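PDB 5GVV: glycosyl transferase family 8 from Streptococcus pneumoniae, which transfers galactose from UDP-galactose to the terminal glucose of already-glycosylated PsrP, a serine-rich repeat protein, the third step of its O-glycosylation. Local coordinates for residues E125-A130 / M183-Q188; D100-L105 / I148-W153. All coordinates share one frame; numbering follows the deposited sequence.

Interaction 1 of 2, residues E125-A130 / M183-Q188; sequences ENYLAA and MLFKDQ
Tyr127 meets Phe185 and Gln188 where the type II beta turn 185-188, following helix 176-185, swings the chain toward the sheet of the GT-A domain, next to strand 128-131. Atom CE1 of Phe185 lies 3.4 Å from CD1 of Tyr127, and CD1 of Phe185 sits over one face of the tyrosine ring. The two ring planes are inclined at 43°. The Gln188 side chain, bent at chi2, sets its amide at the edge of the tyrosine, with NE2 3.5 Å from CE2 of Tyr127 and the amide plane turned 74° from the ring. At the first residue of the strand, CD2 of Leu128 packs 3.6 Å from CD2 of Phe185.

Outside this shell, Trp153 meets the Phe185 ring and Lys152 makes a cation-pi contact with Tyr127. The side chain of Asn126 has its polar partner in Ser190, on strand 189-192, to which the turn leads. The turn itself closes through Gln188 N donating to Phe185 O. The Gln188 carbonyl accepts in turn from the other segment: Tyr127 N reaches Gln188 O in a bent bond of 3.2 Å, with the donor tilted 28° from the carbonyl plane.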
ATOM      1  N   GLU A 125      -8.122   9.918 -37.983  1.00 35.06           N
ATOM      2  CA  GLU A 125      -9.520  10.147 -37.629  1.00 35.50           C
ATOM      3  C   GLU A 125     -10.036   9.064 -36.683  1.00 35.36           C
ATOM      4  O   GLU A 125     -11.204   9.081 -36.277  1.00 41.27           O
ATOM      5  CB  GLU A 125     -10.387  10.212 -38.892  1.00 45.48           C
ATOM      6  CG  GLU A 125     -11.769  10.838 -38.692  1.00 51.72           C
ATOM      7  CD  GLU A 125     -11.868  12.248 -39.244  1.00 59.76           C
ATOM      8  OE1 GLU A 125     -12.549  12.431 -40.276  1.00 63.58           O
ATOM      9  OE2 GLU A 125     -11.276  13.176 -38.647  1.00 61.33           O
ATOM     10  N   ASN A 126      -9.166   8.123 -36.326  1.00 31.84           N
ATOM     11  CA  ASN A 126      -9.530   7.092 -35.358  1.00 32.69           C
ATOM     12  C   ASN A 126      -9.773   7.684 -33.970  1.00 25.98           C
ATOM     13  O   ASN A 126      -9.028   8.559 -33.532  1.00 25.00           O
ATOM     14  CB  ASN A 126      -8.449   6.009 -35.289  1.00 30.90           C
ATOM     15  CG  ASN A 126      -8.397   5.150 -36.544  1.00 31.39           C
ATOM     16  OD1 ASN A 126      -7.330   4.937 -37.123  1.00 26.37           O
ATOM     17  ND2 ASN A 126      -9.551   4.648 -36.966  1.00 31.34           N
ATOM     18  N   TYR A 127     -10.816   7.212 -33.292  1.00 25.22           N
ATOM     19  CA  TYR A 127     -11.123   7.664 -31.934  1.00 28.96           C
ATOM     20  C   TYR A 127     -10.016   7.261 -30.959  1.00 26.88           C
ATOM     21  O   TYR A 127      -9.802   7.924 -29.936  1.00 24.29           O
ATOM     22  CB  TYR A 127     -12.448   7.068 -31.449  1.00 30.41           C
ATOM     23  CG  TYR A 127     -13.701   7.602 -32.123  1.00 37.74           C
ATOM     24  CD1 TYR A 127     -14.503   8.546 -31.494  1.00 40.41           C
ATOM     25  CD2 TYR A 127     -14.096   7.135 -33.373  1.00 40.95           C
ATOM     26  CE1 TYR A 127     -15.653   9.022 -32.094  1.00 43.51           C
ATOM     27  CE2 TYR A 127     -15.246   7.606 -33.980  1.00 42.42           C
ATOM     28  CZ  TYR A 127     -16.018   8.547 -33.336  1.00 44.84           C
ATOM     29  OH  TYR A 127     -17.160   9.020 -33.939  1.00 51.31           O
ATOM     30  N   LEU A 128      -9.319   6.171 -31.277  1.00 24.03           N
ATOM     31  CA  LEU A 128      -8.262   5.665 -30.407  1.00 23.00           C
ATOM     32  C   LEU A 128      -7.348   4.662 -31.102  1.00 24.16           C
ATOM     33  O   LEU A 128      -7.592   4.260 -32.245  1.00 23.75           O
ATOM     34  CB  LEU A 128      -8.865   5.028 -29.144  1.00 19.99           C
ATOM     35  CG  LEU A 128      -9.727   3.764 -29.279  1.00 24.55           C
ATOM     36  CD1 LEU A 128      -8.893   2.485 -29.201  1.00 24.94           C
ATOM     37  CD2 LEU A 128     -10.821   3.738 -28.228  1.00 26.25           C
ATOM     38  N   ALA A 129      -6.291   4.268 -30.394  1.00 20.23           N
ATOM     39  CA  ALA A 129      -5.429   3.166 -30.812  1.00 20.39           C
ATOM     40  C   ALA A 129      -5.350   2.162 -29.669  1.00 21.03           C
ATOM     41  O   ALA A 129      -5.276   2.556 -28.501  1.00 16.75           O
ATOM     42  CB  ALA A 129      -4.036   3.667 -31.171  1.00 20.46           C
ATOM     43  N   ALA A 130      -5.363   0.870 -29.993  1.00 16.67           N
ATOM     44  CA  ALA A 130      -5.336  -0.163 -28.957  1.00 16.43           C
ATOM     45  C   ALA A 130      -4.762  -1.473 -29.489  1.00 17.09           C
ATOM     46  O   ALA A 130      -4.754  -1.710 -30.700  1.00 13.74           O
ATOM     47  CB  ALA A 130      -6.736  -0.390 -28.404  1.00 15.09           C
HETATM   48  N   MSE A 183     -18.008  -2.423 -28.453  1.00 32.83           N
HETATM   49  CA  MSE A 183     -19.309  -2.336 -29.090  1.00 33.79           C
HETATM   50  C   MSE A 183     -19.590  -0.940 -29.581  1.00 34.43           C
HETATM   51  O   MSE A 183     -20.432  -0.818 -30.438  1.00 37.01           O
HETATM   52  CB  MSE A 183     -20.365  -2.854 -28.144  1.00 30.00           C
HETATM   53  CG  MSE A 183     -21.728  -2.207 -28.237  1.00 30.00           C
HETATM   54 SE   MSE A 183     -22.995  -3.209 -27.216  1.00 30.00          SE
HETATM   55  CE  MSE A 183     -21.808  -4.424 -26.251  1.00 30.00           C
ATOM     56  N   LEU A 184     -18.959   0.091 -29.046  1.00 36.32           N
ATOM     57  CA  LEU A 184     -19.186   1.468 -29.475  1.00 32.04           C
ATOM     58  C   LEU A 184     -18.254   1.901 -30.605  1.00 36.27           C
ATOM     59  O   LEU A 184     -18.635   2.712 -31.455  1.00 35.11           O
ATOM     60  CB  LEU A 184     -19.033   2.426 -28.288  1.00 37.84           C
ATOM     61  CG  LEU A 184     -19.347   3.901 -28.550  1.00 34.31           C
ATOM     62  CD1 LEU A 184     -20.839   4.116 -28.780  1.00 37.20           C
ATOM     63  CD2 LEU A 184     -18.846   4.787 -27.423  1.00 34.07           C
ATOM     64  N   PHE A 185     -17.048   1.337 -30.627  1.00 33.25           N
ATOM     65  CA  PHE A 185     -15.939   1.898 -31.400  1.00 36.86           C
ATOM     66  C   PHE A 185     -15.448   1.106 -32.606  1.00 40.26           C
ATOM     67  O   PHE A 185     -14.642   1.623 -33.384  1.00 41.74           O
ATOM     68  CB  PHE A 185     -14.746   2.116 -30.478  1.00 36.02           C
ATOM     69  CG  PHE A 185     -14.784   3.411 -29.743  1.00 36.05           C
ATOM     70  CD1 PHE A 185     -15.149   4.578 -30.395  1.00 30.86           C
ATOM     71  CD2 PHE A 185     -14.453   3.465 -28.401  1.00 34.90           C
ATOM     72  CE1 PHE A 185     -15.182   5.777 -29.718  1.00 38.36           C
ATOM     73  CE2 PHE A 185     -14.484   4.657 -27.717  1.00 31.29           C
ATOM     74  CZ  PHE A 185     -14.849   5.818 -28.377  1.00 35.06           C
ATOM     75  N   LYS A 186     -15.898  -0.139 -32.742  1.00 39.76           N
ATOM     76  CA  LYS A 186     -15.445  -1.025 -33.820  1.00 45.20           C
ATOM     77  C   LYS A 186     -15.360  -0.310 -35.172  1.00 46.11           C
ATOM     78  O   LYS A 186     -16.171   0.573 -35.462  1.00 52.11           O
ATOM     79  CB  LYS A 186     -16.366  -2.244 -33.919  1.00 47.32           C
ATOM     80  CG  LYS A 186     -17.757  -1.908 -34.416  1.00 50.46           C
ATOM     81  CD  LYS A 186     -18.818  -2.824 -33.848  1.00 50.07           C
ATOM     82  CE  LYS A 186     -20.186  -2.273 -34.190  1.00 49.80           C
ATOM     83  NZ  LYS A 186     -20.168  -0.792 -34.044  1.00 53.69           N
ATOM     84  N   ASP A 187     -14.348  -0.667 -35.961  1.00 45.15           N
ATOM     85  CA  ASP A 187     -14.105  -0.090 -37.290  1.00 50.99           C
ATOM     86  C   ASP A 187     -13.625   1.367 -37.272  1.00 50.32           C
ATOM     87  O   ASP A 187     -13.486   1.992 -38.328  1.00 50.25           O
ATOM     88  CB  ASP A 187     -15.326  -0.240 -38.211  1.00 51.51           C
ATOM     89  CG  ASP A 187     -15.933  -1.626 -38.150  1.00 56.46           C
ATOM     90  OD1 ASP A 187     -15.280  -2.585 -38.612  1.00 55.62           O
ATOM     91  OD2 ASP A 187     -17.068  -1.754 -37.643  1.00 62.07           O
ATOM     92  N   GLN A 188     -13.373   1.906 -36.081  1.00 42.36           N
ATOM     93  CA  GLN A 188     -12.816   3.253 -35.965  1.00 42.90           C
ATOM     94  C   GLN A 188     -11.708   3.341 -34.913  1.00 37.55           C
ATOM     95  O   GLN A 188     -11.670   4.286 -34.115  1.00 34.63           O
ATOM     96  CB  GLN A 188     -13.912   4.296 -35.692  1.00 42.75           C
ATOM     97  CG  GLN A 188     -14.891   4.483 -36.845  1.00 47.03           C
ATOM     98  CD  GLN A 188     -15.349   5.923 -37.009  1.00 49.75           C
ATOM     99  OE1 GLN A 188     -16.544   6.215 -36.950  1.00 53.29           O
ATOM    100  NE2 GLN A 188     -14.400   6.826 -37.233  1.00 47.86           N
TER

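Interaction 2 of 2, residues D100-L105 / I148-W153; sequences DKVLYL and INNKKW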
ATOM      1  N   ASP A 100      -5.261  17.272 -26.482  1.00 23.83           N
ATOM      2  CA  ASP A 100      -6.019  16.671 -27.574  1.00 26.63           C
ATOM      3  C   ASP A 100      -5.747  15.165 -27.683  1.00 27.50           C
ATOM      4  O   ASP A 100      -6.589  14.406 -28.176  1.00 28.74           O
ATOM      5  CB  ASP A 100      -5.722  17.383 -28.897  1.00 29.85           C
ATOM      6  CG  ASP A 100      -6.107  18.857 -28.870  1.00 38.67           C
ATOM      7  OD1 ASP A 100      -7.023  19.230 -28.101  1.00 35.74           O
ATOM      8  OD2 ASP A 100      -5.487  19.644 -29.622  1.00 41.35           O
ATOM      9  N   LYS A 101      -4.575  14.737 -27.214  1.00 23.72           N
ATOM     10  CA  LYS A 101      -4.238  13.309 -27.183  1.00 24.39           C
ATOM     11  C   LYS A 101      -3.700  12.894 -25.815  1.00 22.14           C
ATOM     12  O   LYS A 101      -2.960  13.648 -25.173  1.00 23.33           O
ATOM     13  CB  LYS A 101      -3.235  12.949 -28.287  1.00 22.27           C
ATOM     14  CG  LYS A 101      -2.808  11.483 -28.286  1.00 28.27           C
ATOM     15  CD  LYS A 101      -2.096  11.079 -29.573  1.00 25.88           C
ATOM     16  CE  LYS A 101      -0.834  11.889 -29.817  1.00 27.66           C
ATOM     17  NZ  LYS A 101       0.006  11.288 -30.900  1.00 26.33           N
ATOM     18  N   VAL A 102      -4.088  11.702 -25.367  1.00 19.39           N
ATOM     19  CA  VAL A 102      -3.669  11.202 -24.063  1.00 16.49           C
ATOM     20  C   VAL A 102      -3.584   9.670 -24.059  1.00 15.57           C
ATOM     21  O   VAL A 102      -4.335   8.991 -24.769  1.00 18.37           O
ATOM     22  CB  VAL A 102      -4.611  11.723 -22.942  1.00 16.78           C
ATOM     23  CG1 VAL A 102      -6.038  11.265 -23.176  1.00 16.18           C
ATOM     24  CG2 VAL A 102      -4.119  11.295 -21.560  1.00 13.75           C
ATOM     25  N   LEU A 103      -2.648   9.126 -23.288  1.00 14.82           N
ATOM     26  CA  LEU A 103      -2.518   7.678 -23.147  1.00 14.11           C
ATOM     27  C   LEU A 103      -3.144   7.202 -21.840  1.00 15.71           C
ATOM     28  O   LEU A 103      -2.637   7.516 -20.758  1.00 13.48           O
ATOM     29  CB  LEU A 103      -1.045   7.272 -23.173  1.00 13.86           C
ATOM     30  CG  LEU A 103      -0.760   5.789 -22.919  1.00 14.85           C
ATOM     31  CD1 LEU A 103      -1.350   4.934 -24.043  1.00 15.13           C
ATOM     32  CD2 LEU A 103       0.731   5.543 -22.776  1.00 12.86           C
ATOM     33  N   TYR A 104      -4.243   6.454 -21.929  1.00 13.77           N
ATOM     34  CA  TYR A 104      -4.801   5.812 -20.739  1.00 14.88           C
ATOM     35  C   TYR A 104      -4.073   4.504 -20.423  1.00 16.17           C
ATOM     36  O   TYR A 104      -3.749   3.729 -21.326  1.00 13.23           O
ATOM     37  CB  TYR A 104      -6.307   5.538 -20.875  1.00 14.82           C
ATOM     38  CG  TYR A 104      -6.788   4.590 -19.802  1.00 17.56           C
ATOM     39  CD1 TYR A 104      -7.064   5.048 -18.519  1.00 16.25           C
ATOM     40  CD2 TYR A 104      -6.913   3.226 -20.052  1.00 17.04           C
ATOM     41  CE1 TYR A 104      -7.472   4.179 -17.518  1.00 17.61           C
ATOM     42  CE2 TYR A 104      -7.318   2.350 -19.060  1.00 18.67           C
ATOM     43  CZ  TYR A 104      -7.596   2.832 -17.796  1.00 20.60           C
ATOM     44  OH  TYR A 104      -8.001   1.957 -16.808  1.00 19.06           O
ATOM     45  N   LEU A 105      -3.828   4.254 -19.142  1.00 13.15           N
ATOM     46  CA  LEU A 105      -3.231   2.982 -18.736  1.00 12.79           C
ATOM     47  C   LEU A 105      -3.969   2.364 -17.556  1.00 12.32           C
ATOM     48  O   LEU A 105      -4.304   3.059 -16.591  1.00 13.66           O
ATOM     49  CB  LEU A 105      -1.757   3.164 -18.363  1.00 10.39           C
ATOM     50  CG  LEU A 105      -0.783   3.684 -19.417  1.00 13.82           C
ATOM     51  CD1 LEU A 105       0.572   3.992 -18.797  1.00 13.78           C
ATOM     52  CD2 LEU A 105      -0.624   2.696 -20.554  1.00 11.60           C
ATOM     53  N   ILE A 148      -5.662   7.775 -26.836  1.00 21.43           N
ATOM     54  CA  ILE A 148      -6.990   8.355 -27.008  1.00 18.23           C
ATOM     55  C   ILE A 148      -6.994   9.707 -27.728  1.00 22.05           C
ATOM     56  O   ILE A 148      -6.232  10.611 -27.378  1.00 21.28           O
ATOM     57  CB  ILE A 148      -7.691   8.490 -25.640  1.00 21.29           C
ATOM     58  CG1 ILE A 148      -7.992   7.102 -25.066  1.00 20.44           C
ATOM     59  CG2 ILE A 148      -8.968   9.309 -25.753  1.00 25.93           C
ATOM     60  CD1 ILE A 148      -8.452   7.102 -23.615  1.00 21.23           C
ATOM     61  N   ASN A 149      -7.849   9.827 -28.741  1.00 22.31           N
ATOM     62  CA  ASN A 149      -8.101  11.107 -29.393  1.00 23.93           C
ATOM     63  C   ASN A 149      -9.056  11.909 -28.510  1.00 24.32           C
ATOM     64  O   ASN A 149     -10.263  11.920 -28.744  1.00 25.78           O
ATOM     65  CB  ASN A 149      -8.713  10.867 -30.777  1.00 27.13           C
ATOM     66  CG  ASN A 149      -8.802  12.132 -31.618  1.00 30.33           C
ATOM     67  OD1 ASN A 149      -8.849  13.248 -31.098  1.00 28.54           O
ATOM     68  ND2 ASN A 149      -8.838  11.954 -32.934  1.00 30.39           N
ATOM     69  N   ASN A 150      -8.510  12.569 -27.492  1.00 24.33           N
ATOM     70  CA  ASN A 150      -9.323  13.249 -26.483  1.00 27.32           C
ATOM     71  C   ASN A 150     -10.248  14.340 -27.034  1.00 29.17           C
ATOM     72  O   ASN A 150     -11.357  14.539 -26.530  1.00 30.04           O
ATOM     73  CB  ASN A 150      -8.434  13.826 -25.382  1.00 26.09           C
ATOM     74  CG  ASN A 150      -9.213  14.151 -24.121  1.00 27.03           C
ATOM     75  OD1 ASN A 150     -10.150  13.441 -23.769  1.00 26.38           O
ATOM     76  ND2 ASN A 150      -8.840  15.232 -23.445  1.00 24.46           N
ATOM     77  N   LYS A 151      -9.793  15.047 -28.061  1.00 27.83           N
ATOM     78  CA  LYS A 151     -10.599  16.102 -28.668  1.00 32.10           C
ATOM     79  C   LYS A 151     -11.881  15.521 -29.265  1.00 34.63           C
ATOM     80  O   LYS A 151     -12.979  16.039 -29.033  1.00 35.10           O
ATOM     81  CB  LYS A 151      -9.792  16.834 -29.740  1.00 32.54           C
ATOM     82  CG  LYS A 151     -10.501  18.049 -30.336  1.00 36.17           C
ATOM     83  CD  LYS A 151      -9.736  18.595 -31.539  1.00 42.09           C
ATOM     84  CE  LYS A 151     -10.684  19.087 -32.630  1.00 47.53           C
ATOM     85  NZ  LYS A 151      -9.974  19.419 -33.902  1.00 49.26           N
ATOM     86  N   LYS A 152     -11.727  14.436 -30.020  1.00 30.72           N
ATOM     87  CA  LYS A 152     -12.857  13.744 -30.634  1.00 31.93           C
ATOM     88  C   LYS A 152     -13.830  13.191 -29.592  1.00 33.81           C
ATOM     89  O   LYS A 152     -15.048  13.258 -29.773  1.00 32.88           O
ATOM     90  CB  LYS A 152     -12.357  12.602 -31.521  1.00 35.37           C
ATOM     91  CG  LYS A 152     -11.904  13.019 -32.912  1.00 39.68           C
ATOM     92  CD  LYS A 152     -12.926  12.605 -33.960  1.00 45.13           C
ATOM     93  CE  LYS A 152     -13.384  11.169 -33.747  1.00 42.22           C
ATOM     94  NZ  LYS A 152     -14.370  10.718 -34.775  1.00 46.84           N
ATOM     95  N   TRP A 153     -13.279  12.634 -28.515  1.00 30.95           N
ATOM     96  CA  TRP A 153     -14.073  12.143 -27.391  1.00 31.14           C
ATOM     97  C   TRP A 153     -14.918  13.257 -26.775  1.00 33.00           C
ATOM     98  O   TRP A 153     -16.019  13.010 -26.272  1.00 32.02           O
ATOM     99  CB  TRP A 153     -13.159  11.534 -26.324  1.00 29.09           C
ATOM    100  CG  TRP A 153     -12.644  10.165 -26.668  1.00 26.97           C
ATOM    101  CD1 TRP A 153     -12.075   9.771 -27.846  1.00 30.60           C
ATOM    102  CD2 TRP A 153     -12.632   9.013 -25.815  1.00 30.80           C
ATOM    103  NE1 TRP A 153     -11.722   8.442 -27.781  1.00 29.88           N
ATOM    104  CE2 TRP A 153     -12.054   7.954 -26.542  1.00 29.15           C
ATOM    105  CE3 TRP A 153     -13.061   8.771 -24.507  1.00 28.40           C
ATOM    106  CZ2 TRP A 153     -11.889   6.677 -26.003  1.00 29.94           C
ATOM    107  CZ3 TRP A 153     -12.900   7.501 -23.976  1.00 30.42           C
ATOM    108  CH2 TRP A 153     -12.320   6.474 -24.722  1.00 24.58           C
TER
HETATM  109  O   HOH W   1      -6.357  13.874 -31.149  1.00 33.49           O
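Asp100 meets Lys151 where two antiparallel strands of the GT-A domain's mixed sheet, 101-105 and 145-149, come together and the second turns into helix 150-155. The carbonyl of Asp100 is the polar hub of this end: its O accepts from Lys151 N at 3.3 Å, with the donor tilted 24° from the carbonyl plane, and takes a further bond from a water that also donates, weakly, to Asn149 OD1. Beside it the Asp100 and Lys151 side chains run side by side, although their charged ends do not meet. Asn150 CB lies against the same carbonyl, and its ND2 donates to Glu99 O, just before the segment.

At Lys101 the aliphatic part of the side chain passes Ile148 O, with CG 3.6 Å away, and CA makes a CA-H...O contact with that oxygen. The lysine chain runs extended past the carbonyl and bends at chi3 (60°), and NZ donates to Leu121 O and Phe119 O.

Val102 and Ile148 form the antiparallel hydrogen-bonded pair: Val102 N donates to Ile148 O at 3.1 Å and Ile148 N returns a bond to Val102 O at 2.7 Å. Their side chains lie alongside each other, and CG1 of Val102 is 4.1 Å from both CB of Ile148 and CB of Asn150. Tyr104 adds its CB against CD1 of Ile148, 3.8 Å away, while its OH bonds to OD1 of Asp106, a manganese ligand of the DxD motif. The tyrosine side chain comes about 4 Å from the bound UDP, placing this end of the strand beside the nucleotide site.

At the switch from strand to helix, Asn149 is the N-cap: its OD1 accepts from Lys152 N at 3.3 Å, the donor lying 59° out of the side-chain carbonyl plane.

In the fold
After strands 6-11, 34-40 and 61-66, the chain enters strand 101-105, the first side of interaction 2, then passes the metal-site residues Asp106 and Asp108 and reaches residues 125-130, which lead into strand 128-131 and open interaction 1. Strand 145-149 comes next, and its pairing with 101-105 closes the loop of interaction 2; helix 176-185 and its turn close the loop of interaction 1 later. The segments alternate, so the two loops cross. Because 145-149 lies between 101-105 and 128-131 in the sheet, the contacts are continuous: Tyr127 O receives bonds from Asn149 N and Trp153 NE1. Together they tie strand 101-105 to helix 150-155, and strand 128-131 to helix 176-185.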